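PDB 2B67: COG0778: Nitroreductase from Streptococcus pneumoniae, which probably catalyses FMN-dependent reduction of its substrates with NAD(P)H as electron donor, as a dimeric member of the nitroreductase family. Local coordinates for residues A[15-20]-A[152-157]; A[35-40]-A[136-141]; A[50-55]-A[75-80]. One frame throughout, in Å; residues are numbered along the deposited sequence.

Contact 1: residues A[15-20]-A[152-157]; sequences ATKHFT and GSNIIL
T16 meets strand 152-156 through both its backbone and its hydroxyl. Its amide gives an almost straight hydrogen bond to the strand, T16 N to S153 O at 3.0 Å and 166° at the hydrogen, although the N-H comes from above the carbonyl plane. OG1 is turned back beside its own backbone N (chi1 -50°), which places it over the start of the strand. There S153 N makes a weak bond to T16 OG1 at 3.4 Å, and the bare CA of G152 lies 3.7 Å from the same hydroxyl. H14 O and T185 OG1 add two more weak bonds, so several loose partners share this buried oxygen.

N154 is the residue that reaches back toward the loop. Its CB comes within 3.1 Å of T16 O, a tight approach, and with CG anti to the backbone N (chi1 -167°) the flat amide is carried on between the methyl of A15 and the chain of K17. That chain passes the end of the N154 side chain at a slant before it bends at the last torsion and delivers NZ to O2 of the flavin. S153 points the other way, onto V143 and L146 of helix 124-148. With A15 N bonded to the FMN phosphate and L157 N weakly to O4, the loop and strand 152-156, outermost of the sheet within this chain, together form one wall of the flavin pocket of a nitroreductase fold.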
loop_
_atom_site.group_PDB
_atom_site.type_symbol
_atom_site.label_atom_id
_atom_site.label_comp_id
_atom_site.label_asym_id
_atom_site.label_seq_id
_atom_site.Cartn_x
_atom_site.Cartn_y
_atom_site.Cartn_z
ATOM N N ALA A 15 -7.195 1.076 14.002
ATOM C CA ALA A 15 -8.097 0.072 13.468
ATOM C C ALA A 15 -9.410 0.205 14.232
ATOM O O ALA A 15 -9.506 -0.211 15.386
ATOM C CB ALA A 15 -7.513 -1.330 13.645
ATOM N N THR A 16 -10.408 0.794 13.595
ATOM C CA THR A 16 -11.697 1.058 14.251
ATOM C C THR A 16 -12.670 -0.116 14.057
ATOM O O THR A 16 -12.973 -0.512 12.926
ATOM C CB THR A 16 -12.339 2.354 13.704
ATOM O OG1 THR A 16 -11.375 3.412 13.744
ATOM C CG2 THR A 16 -13.572 2.753 14.497
ATOM N N LYS A 17 -13.162 -0.642 15.173
ATOM C CA LYS A 17 -14.042 -1.793 15.145
ATOM C C LYS A 17 -15.453 -1.501 15.650
ATOM O O LYS A 17 -16.359 -2.252 15.362
ATOM C CB LYS A 17 -13.404 -2.943 15.901
ATOM C CG LYS A 17 -12.230 -3.532 15.110
ATOM C CD LYS A 17 -11.348 -4.462 15.902
ATOM C CE LYS A 17 -9.969 -4.460 15.249
ATOM N NZ LYS A 17 -9.557 -5.847 14.854
ATOM N N HIS A 18 -15.651 -0.395 16.367
ATOM C CA HIS A 18 -16.981 -0.063 16.866
ATOM C C HIS A 18 -17.242 1.383 16.535
ATOM O O HIS A 18 -16.408 2.252 16.800
ATOM C CB HIS A 18 -17.108 -0.349 18.372
ATOM C CG HIS A 18 -16.882 -1.791 18.732
ATOM N ND1 HIS A 18 -15.712 -2.240 19.312
ATOM C CD2 HIS A 18 -17.659 -2.889 18.549
ATOM C CE1 HIS A 18 -15.784 -3.548 19.488
ATOM N NE2 HIS A 18 -16.955 -3.967 19.038
ATOM N N PHE A 19 -18.399 1.627 15.931
ATOM C CA PHE A 19 -18.744 2.911 15.350
ATOM C C PHE A 19 -19.967 3.513 16.072
ATOM O O PHE A 19 -20.845 2.790 16.523
ATOM C CB PHE A 19 -19.086 2.731 13.877
ATOM C CG PHE A 19 -17.960 2.134 13.052
ATOM C CD1 PHE A 19 -17.949 0.766 12.734
ATOM C CD2 PHE A 19 -16.923 2.928 12.611
ATOM C CE1 PHE A 19 -16.874 0.194 11.958
ATOM C CE2 PHE A 19 -15.836 2.373 11.836
ATOM C CZ PHE A 19 -15.851 1.009 11.499
ATOM N N THR A 20 -20.007 4.837 16.136
ATOM C CA THR A 20 -21.168 5.557 16.623
ATOM C C THR A 20 -22.203 5.551 15.500
ATOM O O THR A 20 -21.947 5.011 14.411
ATOM C CB THR A 20 -20.804 7.010 17.011
ATOM O OG1 THR A 20 -20.598 7.787 15.829
ATOM C CG2 THR A 20 -19.549 7.043 17.878
ATOM N N GLY A 152 -12.999 7.497 11.208
ATOM C CA GLY A 152 -12.363 6.221 11.550
ATOM C C GLY A 152 -12.574 5.226 10.419
ATOM O O GLY A 152 -13.378 5.489 9.505
ATOM N N SER A 153 -11.827 4.117 10.439
ATOM C CA SER A 153 -11.890 3.083 9.398
ATOM C C SER A 153 -11.176 1.854 9.890
ATOM O O SER A 153 -10.393 1.928 10.830
ATOM C CB SER A 153 -11.208 3.549 8.094
ATOM O OG SER A 153 -9.881 4.031 8.328
ATOM N N ASN A 154 -11.430 0.725 9.238
ATOM C CA ASN A 154 -10.613 -0.467 9.435
ATOM C C ASN A 154 -10.476 -1.194 8.091
ATOM O O ASN A 154 -11.444 -1.247 7.335
ATOM C CB ASN A 154 -11.258 -1.376 10.471
ATOM C CG ASN A 154 -10.343 -2.461 10.955
ATOM O OD1 ASN A 154 -10.800 -3.521 11.352
ATOM N ND2 ASN A 154 -9.048 -2.205 10.939
ATOM N N ILE A 155 -9.293 -1.754 7.801
ATOM C CA ILE A 155 -9.047 -2.511 6.570
ATOM C C ILE A 155 -9.299 -3.986 6.939
ATOM O O ILE A 155 -8.752 -4.483 7.938
ATOM C CB ILE A 155 -7.576 -2.283 6.095
ATOM C CG1 ILE A 155 -7.378 -0.831 5.649
ATOM C CG2 ILE A 155 -7.179 -3.220 4.959
ATOM C CD1 ILE A 155 -5.941 -0.361 5.606
ATOM N N ILE A 156 -10.153 -4.661 6.173
ATOM C CA ILE A 156 -10.559 -6.024 6.466
ATOM C C ILE A 156 -10.172 -6.858 5.264
ATOM O O ILE A 156 -10.527 -6.545 4.118
ATOM C CB ILE A 156 -12.121 -6.129 6.717
ATOM C CG1 ILE A 156 -12.498 -5.454 8.037
ATOM C CG2 ILE A 156 -12.611 -7.553 6.687
ATOM C CD1 ILE A 156 -14.027 -5.188 8.140
ATOM N N LEU A 157 -9.417 -7.902 5.545
ATOM C CA LEU A 157 -9.050 -8.884 4.568
ATOM C C LEU A 157 -9.798 -10.206 4.798
ATOM O O LEU A 157 -9.893 -11.042 3.892
ATOM C CB LEU A 157 -7.537 -9.093 4.671
ATOM C CG LEU A 157 -6.789 -9.862 3.590
ATOM C CD1 LEU A 157 -7.306 -9.525 2.188
ATOM C CD2 LEU A 157 -5.297 -9.575 3.717
#

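Contact 2: residues A[35-40]-A[136-141]; sequences IATLAP and GLVAMN
N141 reaches out of helix 124-148 to the turn A36 to A39, where helix 26-36 gives way to loop, and its amide is the one polar side chain bonded across this contact. Its first torsion, chi1 -144°, is well off a staggered value, consistent with the amide being rotated to meet the turn. N141 ND2 bonds to A36 O at 2.9 Å, nearly straight at 166°. The oxygen lies close to the amide plane of the asparagine, whereas ND2 stands above the plane of the carbonyl. A39 N, closing the type I turn, reaches A36 O at 3.0 Å from the same face, and two donors therefore grip one buried oxygen.

V138 adopts the less common valine rotamer (chi1 76°): CG1 takes the crowded position between N and carbonyl carbon, while CG2 is anti to the backbone N and does the touching. V138 CG2 sits 4.1 Å from A36 CB and 4.3 Å from A39 CB, tucked into the turn. One helical turn earlier than N141, L137 brings its CD1 to 3.5 Å from P40 O; both residues also touch FMN.

N141 ND2 has a second acceptor in N10 OD1 of the second subunit, whose R194 donates from NH1 to L38 O and A39 O. Both amide hydrogens of N141 thus appear to be used, tying the turn to the helix and both to the dimer interface, with small apolar groups filling in beside the bonds.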
loop_
_atom_site.group_PDB
_atom_site.type_symbol
_atom_site.label_atom_id
_atom_site.label_comp_id
_atom_site.label_asym_id
_atom_site.label_seq_id
_atom_site.Cartn_x
_atom_site.Cartn_y
_atom_site.Cartn_z
ATOM N N ILE A 35 -8.560 12.370 -2.782
ATOM C CA ILE A 35 -7.176 12.515 -2.262
ATOM C C ILE A 35 -6.373 11.192 -2.382
ATOM O O ILE A 35 -5.207 11.205 -2.792
ATOM C CB ILE A 35 -7.141 13.051 -0.782
ATOM C CG1 ILE A 35 -7.657 14.499 -0.718
ATOM C CG2 ILE A 35 -5.725 13.034 -0.209
ATOM C CD1 ILE A 35 -7.921 14.965 0.726
ATOM N N ALA A 36 -7.005 10.065 -2.031
ATOM C CA ALA A 36 -6.343 8.774 -1.987
ATOM C C ALA A 36 -5.762 8.388 -3.361
ATOM O O ALA A 36 -4.644 7.891 -3.434
ATOM C CB ALA A 36 -7.309 7.664 -1.494
ATOM N N THR A 37 -6.521 8.609 -4.430
ATOM C CA THR A 37 -6.038 8.282 -5.805
ATOM C C THR A 37 -4.892 9.175 -6.357
ATOM O O THR A 37 -4.330 8.885 -7.413
ATOM C CB THR A 37 -7.182 8.222 -6.816
ATOM O OG1 THR A 37 -7.922 9.439 -6.796
ATOM C CG2 THR A 37 -8.112 7.134 -6.451
ATOM N N LEU A 38 -4.539 10.233 -5.632
ATOM C CA LEU A 38 -3.272 10.945 -5.903
ATOM C C LEU A 38 -2.080 10.029 -5.667
ATOM O O LEU A 38 -0.994 10.316 -6.173
ATOM C CB LEU A 38 -3.129 12.204 -5.037
ATOM C CG LEU A 38 -4.211 13.265 -5.241
ATOM C CD1 LEU A 38 -4.053 14.382 -4.204
ATOM C CD2 LEU A 38 -4.149 13.859 -6.657
ATOM N N ALA A 39 -2.302 8.915 -4.953
ATOM C CA ALA A 39 -1.287 7.847 -4.757
ATOM C C ALA A 39 -0.546 7.475 -6.031
ATOM O O ALA A 39 -1.182 7.381 -7.081
ATOM C CB ALA A 39 -1.956 6.589 -4.273
ATOM N N PRO A 40 0.773 7.161 -5.920
ATOM C CA PRO A 40 1.476 6.619 -7.076
ATOM C C PRO A 40 1.004 5.171 -7.309
ATOM O O PRO A 40 0.428 4.537 -6.400
ATOM C CB PRO A 40 2.949 6.634 -6.624
ATOM C CG PRO A 40 2.858 6.343 -5.111
ATOM C CD PRO A 40 1.657 7.240 -4.726
ATOM N N GLY A 136 -2.564 -1.939 -1.925
ATOM C CA GLY A 136 -1.946 -1.520 -0.669
ATOM C C GLY A 136 -1.575 -0.045 -0.675
ATOM O O GLY A 136 -1.895 0.701 0.279
ATOM N N LEU A 137 -0.912 0.403 -1.744
ATOM C CA LEU A 137 -0.578 1.826 -1.865
ATOM C C LEU A 137 -1.795 2.736 -1.667
ATOM O O LEU A 137 -1.764 3.624 -0.818
ATOM C CB LEU A 137 0.073 2.123 -3.218
ATOM C CG LEU A 137 1.466 1.538 -3.463
ATOM C CD1 LEU A 137 1.796 1.704 -4.947
ATOM C CD2 LEU A 137 2.492 2.259 -2.572
ATOM N N VAL A 138 -2.870 2.513 -2.447
ATOM C CA VAL A 138 -4.006 3.401 -2.382
ATOM C C VAL A 138 -4.811 3.177 -1.080
ATOM O O VAL A 138 -5.398 4.125 -0.572
ATOM C CB VAL A 138 -4.921 3.365 -3.686
ATOM C CG1 VAL A 138 -5.793 2.113 -3.736
ATOM C CG2 VAL A 138 -5.793 4.648 -3.810
ATOM N N ALA A 139 -4.882 1.934 -0.575
ATOM C CA ALA A 139 -5.653 1.701 0.618
ATOM C C ALA A 139 -5.108 2.543 1.777
ATOM O O ALA A 139 -5.872 3.145 2.515
ATOM C CB ALA A 139 -5.654 0.245 0.982
HETATM N N MSE A 140 -3.784 2.559 1.930
HETATM C CA MSE A 140 -3.082 3.413 2.916
HETATM C C MSE A 140 -3.420 4.921 2.791
HETATM O O MSE A 140 -3.729 5.592 3.788
HETATM C CB MSE A 140 -1.571 3.240 2.784
HETATM C CG MSE A 140 -0.746 4.071 3.792
HETATM SE SE MSE A 140 -0.734 3.141 5.520
HETATM C CE MSE A 140 -2.123 4.076 6.505
ATOM N N ASN A 141 -3.388 5.420 1.562
ATOM C CA ASN A 141 -3.642 6.847 1.299
ATOM C C ASN A 141 -5.103 7.169 1.683
ATOM O O ASN A 141 -5.380 8.202 2.300
ATOM C CB ASN A 141 -3.343 7.186 -0.176
ATOM C CG ASN A 141 -2.737 8.590 -0.354
ATOM O OD1 ASN A 141 -2.147 9.151 0.570
ATOM N ND2 ASN A 141 -2.867 9.144 -1.547
#

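Contact 3: residues A[50-55]-A[75-80]; sequences FVVVRE and APVTIA
Strands 50-53 and 77-80 run antiparallel at 159°, their axes 4.6 Å apart, with V51-A80 and V53-T78 as hydrogen-bonded pairs and V52-I79 as the non-hydrogen-bonded pair between them. V53 N to T78 O is short at 2.8 Å and nearly along the C=O axis; the return bond, T78 N to V53 O, is longer at 3.3 Å and lies on a lone pair. V51 CB and A80 CB meet at 4.1 Å on the face that also holds V53 and T78. On the face of V52 and I79, V52 CG1 also reaches diagonally to V77 CG1 at 4.0 Å. These are neighbouring strands of the central sheet of the alpha-beta sandwich, joined through helices 57-61 and 68-74. Strand 48-53 is outermost within its own chain, but a strand of the second subunit pairs with F50, V51 and V52 in parallel, and the sheet runs on across the dimer. I79 CG2 comes to the edge of the F50 ring, 3.9 Å from CD2. At the far end the R54 guanidinium lays one face over V77 CG2, CZ being 3.5 Å from that methyl, while its NH2 bonds to V24 O. One water donates to both R54 O and P76 O; a second joins P76 O to R54 NH2, weakly on the arginine side.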
loop_
_atom_site.group_PDB
_atom_site.type_symbol
_atom_site.label_atom_id
_atom_site.label_comp_id
_atom_site.label_asym_id
_atom_site.label_seq_id
_atom_site.Cartn_x
_atom_site.Cartn_y
_atom_site.Cartn_z
ATOM N N PHE A 50 -13.311 1.827 -6.559
ATOM C CA PHE A 50 -13.862 2.008 -5.203
ATOM C C PHE A 50 -15.378 1.833 -5.217
ATOM O O PHE A 50 -16.130 2.606 -5.864
ATOM C CB PHE A 50 -13.482 3.391 -4.655
ATOM C CG PHE A 50 -12.000 3.586 -4.487
ATOM C CD1 PHE A 50 -11.187 3.874 -5.594
ATOM C CD2 PHE A 50 -11.413 3.453 -3.218
ATOM C CE1 PHE A 50 -9.796 4.024 -5.438
ATOM C CE2 PHE A 50 -10.054 3.636 -3.039
ATOM C CZ PHE A 50 -9.235 3.911 -4.139
ATOM N N VAL A 51 -15.843 0.805 -4.530
ATOM C CA VAL A 51 -17.273 0.571 -4.464
ATOM C C VAL A 51 -17.779 1.035 -3.091
ATOM O O VAL A 51 -17.518 0.383 -2.077
ATOM C CB VAL A 51 -17.635 -0.907 -4.781
ATOM C CG1 VAL A 51 -19.140 -1.080 -4.738
ATOM C CG2 VAL A 51 -17.108 -1.305 -6.189
ATOM N N VAL A 52 -18.461 2.188 -3.074
ATOM C CA VAL A 52 -18.988 2.758 -1.843
ATOM C C VAL A 52 -20.344 2.137 -1.476
ATOM O O VAL A 52 -21.369 2.381 -2.132
ATOM C CB VAL A 52 -19.060 4.299 -1.931
ATOM C CG1 VAL A 52 -19.619 4.888 -0.679
ATOM C CG2 VAL A 52 -17.664 4.866 -2.225
ATOM N N VAL A 53 -20.345 1.339 -0.429
ATOM C CA VAL A 53 -21.534 0.571 -0.085
ATOM C C VAL A 53 -22.310 1.266 1.021
ATOM O O VAL A 53 -21.814 1.398 2.154
ATOM C CB VAL A 53 -21.176 -0.872 0.296
ATOM C CG1 VAL A 53 -22.436 -1.698 0.610
ATOM C CG2 VAL A 53 -20.357 -1.511 -0.870
ATOM N N ARG A 54 -23.522 1.697 0.666
ATOM C CA ARG A 54 -24.443 2.360 1.584
ATOM C C ARG A 54 -25.778 1.625 1.612
ATOM O O ARG A 54 -26.530 1.759 2.562
ATOM C CB ARG A 54 -24.696 3.829 1.174
ATOM C CG ARG A 54 -23.588 4.755 1.564
ATOM C CD ARG A 54 -23.893 6.241 1.181
ATOM N NE ARG A 54 -22.705 7.077 1.419
ATOM C CZ ARG A 54 -22.372 7.644 2.591
ATOM N NH1 ARG A 54 -21.261 8.355 2.650
ATOM N NH2 ARG A 54 -23.123 7.507 3.696
ATOM N N GLU A 55 -26.070 0.880 0.555
ATOM C CA GLU A 55 -27.313 0.150 0.462
ATOM C C GLU A 55 -27.188 -1.346 0.711
ATOM O O GLU A 55 -28.073 -1.904 1.345
ATOM C CB GLU A 55 -28.025 0.407 -0.872
ATOM C CG GLU A 55 -29.260 1.269 -0.707
ATOM C CD GLU A 55 -28.988 2.723 -0.997
ATOM O OE1 GLU A 55 -28.834 3.514 -0.026
ATOM O OE2 GLU A 55 -28.921 3.066 -2.210
ATOM N N ALA A 75 -20.939 -0.579 10.449
ATOM C CA ALA A 75 -20.305 0.584 9.826
ATOM C C ALA A 75 -21.278 1.286 8.874
ATOM O O ALA A 75 -21.910 0.642 8.055
ATOM C CB ALA A 75 -19.016 0.207 9.115
ATOM N N PRO A 76 -21.419 2.623 9.005
ATOM C CA PRO A 76 -22.379 3.327 8.135
ATOM C C PRO A 76 -22.007 3.119 6.653
ATOM O O PRO A 76 -22.877 3.105 5.777
ATOM C CB PRO A 76 -22.198 4.796 8.536
ATOM C CG PRO A 76 -21.537 4.793 9.833
ATOM C CD PRO A 76 -20.726 3.547 9.939
ATOM N N VAL A 77 -20.709 2.953 6.394
ATOM C CA VAL A 77 -20.200 2.816 5.036
ATOM C C VAL A 77 -19.128 1.744 5.034
ATOM O O VAL A 77 -18.349 1.659 5.977
ATOM C CB VAL A 77 -19.572 4.155 4.515
ATOM C CG1 VAL A 77 -18.930 3.978 3.118
ATOM C CG2 VAL A 77 -20.594 5.242 4.495
ATOM N N THR A 78 -19.088 0.960 3.958
ATOM C CA THR A 78 -17.976 0.069 3.655
ATOM C C THR A 78 -17.567 0.312 2.208
ATOM O O THR A 78 -18.399 0.416 1.316
ATOM C CB THR A 78 -18.304 -1.425 3.847
ATOM O OG1 THR A 78 -18.597 -1.674 5.224
ATOM C CG2 THR A 78 -17.089 -2.334 3.401
ATOM N N ILE A 79 -16.267 0.436 2.001
ATOM C CA ILE A 79 -15.733 0.700 0.683
ATOM C C ILE A 79 -15.088 -0.589 0.312
ATOM O O ILE A 79 -14.147 -1.017 0.992
ATOM C CB ILE A 79 -14.683 1.842 0.697
ATOM C CG1 ILE A 79 -15.352 3.169 1.048
ATOM C CG2 ILE A 79 -14.022 1.946 -0.668
ATOM C CD1 ILE A 79 -14.406 4.263 1.539
ATOM N N ALA A 80 -15.622 -1.247 -0.712
ATOM C CA ALA A 80 -14.959 -2.399 -1.280
ATOM C C ALA A 80 -13.943 -1.943 -2.318
ATOM O O ALA A 80 -14.318 -1.363 -3.323
ATOM C CB ALA A 80 -15.987 -3.357 -1.906
HETATM O O HOH W 1 -25.304 2.006 5.174
HETATM O O HOH W 2 -24.458 5.270 5.117
#

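Contact 3 is joined to each of the others through aromatic residues. Its F50 packs on contact 2, with V138 CG2 at 3.5 Å from F50 CZ and T37 CG2 at 3.7 Å from F50 CE1, and its A75 CB lies 3.6 Å from F19 CE1 of contact 1. Centre to centre, contact 3 is about 12 Å from contact 1 and about 17 Å from contact 2. Contacts 1 and 2 do not touch, their nearest atoms being about 5 Å apart, yet the side chains of K17 and P40 are each about 3 Å from a bound FMN, in two different flavin pockets. I155 of contact 1 packs on P40 of the second subunit, whereas the side chain of T78 in contact 3 is about 11 Å from a bound FMN.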